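Local coordinates for protein xylose isomerase-like TIM barrel (Anabaena variabilis ATCC 29413, PDB 2QW5) that binds zinc and d-xylose in a TIM barrel and probably acts as a sugar isomerase or epimerase, at residues A[297-300]-A[305-308]. Residues are numbered along the deposited sequence; the frame is centred on the assembly and turned at random.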
ATOM      1  N   ARG A 297     -10.549  -2.301 -18.970  1.00 18.05           N
ATOM      2  CA  ARG A 297     -10.985  -2.053 -20.340  1.00 14.90           C
ATOM      3  C   ARG A 297     -10.046  -1.122 -21.102  1.00 14.85           C
ATOM      4  O   ARG A 297      -9.418  -0.222 -20.527  1.00 17.19           O
ATOM      5  CB  ARG A 297     -12.406  -1.464 -20.389  1.00 15.04           C
ATOM      6  CG  ARG A 297     -12.668  -0.147 -19.567  1.00 19.00           C
ATOM      7  CD  ARG A 297     -14.077   0.383 -19.814  1.00 16.78           C
ATOM      8  NE  ARG A 297     -14.571   1.202 -18.701  1.00 22.08           N
ATOM      9  CZ  ARG A 297     -14.360   2.504 -18.516  1.00 20.60           C
ATOM     10  NH1 ARG A 297     -13.633   3.209 -19.362  1.00 16.53           N
ATOM     11  NH2 ARG A 297     -14.881   3.097 -17.436  1.00 18.03           N
ATOM     12  N   ARG A 298     -10.046  -1.283 -22.416  1.00 12.67           N
ATOM     13  CA  ARG A 298      -9.242  -0.410 -23.254  1.00 13.44           C
ATOM     14  C   ARG A 298      -9.788   1.037 -23.265  1.00 16.94           C
ATOM     15  O   ARG A 298     -11.009   1.281 -23.094  1.00 16.67           O
ATOM     16  CB  ARG A 298      -9.181  -0.925 -24.689  1.00 16.28           C
ATOM     17  CG  ARG A 298      -8.476  -2.222 -24.840  1.00 15.48           C
ATOM     18  CD  ARG A 298      -8.339  -2.555 -26.323  1.00 19.17           C
ATOM     19  NE  ARG A 298      -7.708  -3.858 -26.500  1.00 24.26           N
ATOM     20  CZ  ARG A 298      -6.391  -4.106 -26.490  1.00 34.56           C
ATOM     21  NH1 ARG A 298      -5.475  -3.146 -26.316  1.00 36.95           N
ATOM     22  NH2 ARG A 298      -5.974  -5.361 -26.647  1.00 37.55           N
ATOM     23  N   LYS A 299      -8.852   1.964 -23.463  1.00 18.38           N
ATOM     24  CA  LYS A 299      -9.132   3.385 -23.531  1.00 20.00           C
ATOM     25  C   LYS A 299      -9.914   3.702 -24.811  1.00 21.49           C
ATOM     26  O   LYS A 299      -9.675   3.104 -25.860  1.00 19.29           O
ATOM     27  CB  LYS A 299      -7.817   4.192 -23.528  1.00 19.77           C
ATOM     28  CG  LYS A 299      -7.978   5.731 -23.502  1.00 19.59           C
ATOM     29  CD  LYS A 299      -6.639   6.434 -23.444  1.00 21.18           C
ATOM     30  CE  LYS A 299      -6.785   7.920 -23.181  1.00 18.94           C
ATOM     31  NZ  LYS A 299      -5.460   8.630 -23.247  1.00 15.86           N
ATOM     32  N   PHE A 300     -10.863   4.634 -24.694  1.00 20.65           N
ATOM     33  CA  PHE A 300     -11.552   5.195 -25.871  1.00 20.02           C
ATOM     34  C   PHE A 300     -10.598   6.324 -26.263  1.00 20.30           C
ATOM     35  O   PHE A 300     -10.621   7.426 -25.682  1.00 22.18           O
ATOM     36  CB  PHE A 300     -12.950   5.719 -25.557  1.00 17.98           C
ATOM     37  CG  PHE A 300     -13.768   4.792 -24.718  1.00 15.14           C
ATOM     38  CD1 PHE A 300     -13.953   3.471 -25.107  1.00 18.77           C
ATOM     39  CD2 PHE A 300     -14.407   5.251 -23.562  1.00 20.36           C
ATOM     40  CE1 PHE A 300     -14.743   2.604 -24.375  1.00 17.80           C
ATOM     41  CE2 PHE A 300     -15.211   4.385 -22.815  1.00 22.99           C
ATOM     42  CZ  PHE A 300     -15.358   3.048 -23.212  1.00 21.82           C
ATOM     43  N   GLU A 305      -4.817  13.608 -29.278  1.00 46.66           N
ATOM     44  CA  GLU A 305      -3.950  13.313 -28.144  1.00 46.00           C
ATOM     45  C   GLU A 305      -3.316  11.951 -28.328  1.00 45.58           C
ATOM     46  O   GLU A 305      -2.075  11.836 -28.363  1.00 46.37           O
ATOM     47  CB  GLU A 305      -4.694  13.356 -26.815  1.00 47.08           C
ATOM     48  CG  GLU A 305      -3.788  13.000 -25.606  1.00 47.29           C
ATOM     49  CD  GLU A 305      -4.523  12.982 -24.300  1.00 48.40           C
ATOM     50  OE1 GLU A 305      -5.682  13.454 -24.258  1.00 60.20           O
ATOM     51  OE2 GLU A 305      -3.925  12.500 -23.314  1.00 58.87           O
ATOM     52  N   ASP A 306      -4.170  10.928 -28.416  1.00 41.80           N
ATOM     53  CA  ASP A 306      -3.721   9.553 -28.511  1.00 39.49           C
ATOM     54  C   ASP A 306      -3.575   9.149 -29.967  1.00 39.06           C
ATOM     55  O   ASP A 306      -4.301   9.667 -30.818  1.00 37.94           O
ATOM     56  CB  ASP A 306      -4.728   8.616 -27.859  1.00 39.83           C
ATOM     57  CG  ASP A 306      -4.951   8.914 -26.392  1.00 37.33           C
ATOM     58  OD1 ASP A 306      -3.967   9.011 -25.624  1.00 29.84           O
ATOM     59  OD2 ASP A 306      -6.135   8.978 -26.006  1.00 30.18           O
ATOM     60  N   PRO A 307      -2.622   8.245 -30.268  1.00 39.44           N
ATOM     61  CA  PRO A 307      -2.562   7.738 -31.637  1.00 39.50           C
ATOM     62  C   PRO A 307      -3.801   6.885 -31.979  1.00 39.10           C
ATOM     63  O   PRO A 307      -4.271   6.111 -31.134  1.00 40.03           O
ATOM     64  CB  PRO A 307      -1.304   6.848 -31.634  1.00 40.20           C
ATOM     65  CG  PRO A 307      -1.084   6.477 -30.222  1.00 39.19           C
ATOM     66  CD  PRO A 307      -1.544   7.673 -29.434  1.00 40.31           C
ATOM     67  N   PRO A 308      -4.337   7.017 -33.198  1.00 37.55           N
ATOM     68  CA  PRO A 308      -5.482   6.179 -33.549  1.00 37.34           C
ATOM     69  C   PRO A 308      -5.203   4.691 -33.503  1.00 36.02           C
ATOM     70  O   PRO A 308      -4.069   4.276 -33.665  1.00 40.36           O
ATOM     71  CB  PRO A 308      -5.818   6.606 -34.997  1.00 39.90           C
ATOM     72  CG  PRO A 308      -4.673   7.364 -35.468  1.00 40.67           C
ATOM     73  CD  PRO A 308      -3.984   7.945 -34.290  1.00 37.61           C
TER
HETATM   74  O   HOH W   1      -5.457  10.987 -21.706  1.00 34.95           O
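Lys-299 reaches the carboxylate of Asp-306 in a salt bridge, the two side chains extending toward each other from the two arms of the loop. From CB, Lys-299 runs out with CG anti to the backbone N (chi1 -176°), and the three later torsions also lie near 180°. This fully extended chain carries its tip across to the other segment. Of the atoms along this chain, CD is the first to approach the 305-308 segment, 3.6 Å from Asp-306 OD2. CE passes closer to the same oxygen, at 3.1 Å, so the end of the aliphatic chain runs beside that carboxylate oxygen. NZ then faces both oxygens: it donates to Asp-306 OD1 at 2.8 Å, on the syn lone pair, and more weakly to OD2 at 2.9 Å. The near-equal lengths describe a forked grip on the carboxylate, with the OD1 bond the better formed.

NZ also donates to a water at 2.8 Å, and this water in turn donates to Glu-305 OE2 at 2.7 Å. Glu-305 thus joins indirectly, for its OE2 lies 4.2 Å from Lys-299 NZ, too far for a direct ion pair; its negative charge would nevertheless favour the ammonium electrostatically. Asp-306 OD2 has a second donor, the backbone N of Ile-302, which ties the carboxylate to the connection between the two segments. An alanine in place of Asp-306 would probably leave the Lys-299 ammonium without its direct counter-charge and Ile-302 N without this acceptor.

The backbone N of Lys-299 hydrogen-bonds to Asp-149 OD1 of the second subunit, placing the 297-300 side of the loop at a subunit interface. The Lys-299/Asp-306 bridge itself lies away from the zinc and sugar sites. It spans part of the long surface loop that follows the last barrel strand, 278-280, and runs from helix 287-290 to helix 314-332.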